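Local coordinates for polysaccharide deacetylase-like protein (Bacillus anthracis, PDB 4V33) that is one of two putative polysaccharide deacetylases required for osmotic stability and cell shape maintenance, with a zinc site and a fibronectin type III domain, at residues A[53-56]-A[57-60]. Residues are numbered along the deposited sequence; the frame is centred on the assembly and turned at random.
Sequences PITH and ESTN
Thr55 and Ser58 close a type I beta turn with two bonds in opposite directions. Ser58 N gives its hydrogen to Thr55 O at 3.0 Å, from well above the carbonyl plane, and Thr55 N makes a nearly straight bond of 2.8 Å (170°) to Ser58 OG. With OG anti to its own carbonyl carbon (chi1 -62°), the hydroxyl faces Thr55 N. Thr55 OG1 takes a longer bond from Glu57 N (3.3 Å), an ST turn nested in the beta turn. A water spans the mouth of the loop, donating to Pro53 O and Asn60 O.

Ile54 CB rests against Ser58 OG at 3.4 Å, and its CG2 lies 3.8 Å from Asn60 O. At the apex the extended Glu57 chain runs alongside His56, its CG over one ring face in a CH-pi contact, 3.8 Å from the ring centroid.

The turn joins strands 48-51 and 60-66 of the N-terminal beta domain. Ser58 O bonds to Arg114, just before strand 115-124, and Asn60 ND2 to Asp106 at the end of strand 103-106, while His56 touches Glu141 and, across the domain interface, Ile330 and Lys332 between strands 320-326 and 341-345 of the deacetylase domain.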
loop_
_atom_site.group_PDB
_atom_site.type_symbol
_atom_site.label_atom_id
_atom_site.label_comp_id
_atom_site.label_asym_id
_atom_site.label_seq_id
_atom_site.Cartn_x
_atom_site.Cartn_y
_atom_site.Cartn_z
ATOM N N PRO A 53 3.481 24.134 -4.846
ATOM C CA PRO A 53 4.030 22.949 -4.178
ATOM C C PRO A 53 3.132 22.428 -3.061
ATOM O O PRO A 53 2.529 23.214 -2.329
ATOM C CB PRO A 53 5.344 23.463 -3.590
ATOM C CG PRO A 53 5.749 24.560 -4.502
ATOM C CD PRO A 53 4.471 25.221 -4.945
ATOM N N ILE A 54 3.040 21.110 -2.946
ATOM C CA ILE A 54 2.280 20.495 -1.872
ATOM C C ILE A 54 3.155 19.523 -1.104
ATOM O O ILE A 54 4.228 19.140 -1.571
ATOM C CB ILE A 54 1.042 19.748 -2.398
ATOM C CG1 ILE A 54 1.444 18.731 -3.469
ATOM C CG2 ILE A 54 0.022 20.738 -2.933
ATOM C CD1 ILE A 54 0.303 17.826 -3.918
ATOM N N THR A 55 2.701 19.144 0.085
ATOM C CA THR A 55 3.359 18.106 0.867
ATOM C C THR A 55 2.324 17.045 1.178
ATOM O O THR A 55 1.165 17.167 0.778
ATOM C CB THR A 55 3.927 18.646 2.189
ATOM O OG1 THR A 55 2.851 18.992 3.072
ATOM C CG2 THR A 55 4.806 19.862 1.942
ATOM N N HIS A 56 2.725 16.005 1.903
ATOM C CA HIS A 56 1.805 14.921 2.241
ATOM C C HIS A 56 0.640 15.396 3.111
ATOM O O HIS A 56 -0.388 14.724 3.202
ATOM C CB HIS A 56 2.548 13.773 2.936
ATOM C CG HIS A 56 3.131 14.145 4.264
ATOM N ND1 HIS A 56 4.342 14.789 4.390
ATOM C CD2 HIS A 56 2.674 13.955 5.525
ATOM C CE1 HIS A 56 4.604 14.986 5.670
ATOM N NE2 HIS A 56 3.608 14.488 6.380
ATOM N N GLU A 57 0.806 16.554 3.745
ATOM C CA GLU A 57 -0.230 17.111 4.607
ATOM C C GLU A 57 -1.188 18.035 3.858
ATOM O O GLU A 57 -2.217 18.431 4.400
ATOM C CB GLU A 57 0.398 17.866 5.781
ATOM C CG GLU A 57 1.190 16.979 6.732
ATOM C CD GLU A 57 1.797 17.753 7.888
ATOM O OE1 GLU A 57 2.651 18.630 7.638
ATOM O OE2 GLU A 57 1.421 17.482 9.048
ATOM N N SER A 58 -0.853 18.377 2.619
ATOM C CA SER A 58 -1.653 19.340 1.867
ATOM C C SER A 58 -3.045 18.809 1.539
ATOM O O SER A 58 -3.235 17.606 1.353
ATOM C CB SER A 58 -0.946 19.745 0.569
ATOM O OG SER A 58 0.291 20.385 0.831
ATOM N N THR A 59 -4.015 19.718 1.466
ATOM C CA THR A 59 -5.370 19.358 1.058
ATOM C C THR A 59 -5.808 20.181 -0.141
ATOM O O THR A 59 -6.848 19.913 -0.736
ATOM C CB THR A 59 -6.385 19.587 2.188
ATOM O OG1 THR A 59 -6.401 20.976 2.538
ATOM C CG2 THR A 59 -6.018 18.755 3.405
ATOM N N ASN A 60 -5.020 21.194 -0.485
ATOM C CA ASN A 60 -5.339 22.045 -1.621
ATOM C C ASN A 60 -4.117 22.697 -2.256
ATOM O O ASN A 60 -3.007 22.631 -1.721
ATOM C CB ASN A 60 -6.391 23.097 -1.239
ATOM C CG ASN A 60 -5.951 23.988 -0.092
ATOM O OD1 ASN A 60 -4.813 24.452 -0.044
ATOM N ND2 ASN A 60 -6.863 24.234 0.841
HETATM O O HOH W 1 -0.243 24.188 -1.717
#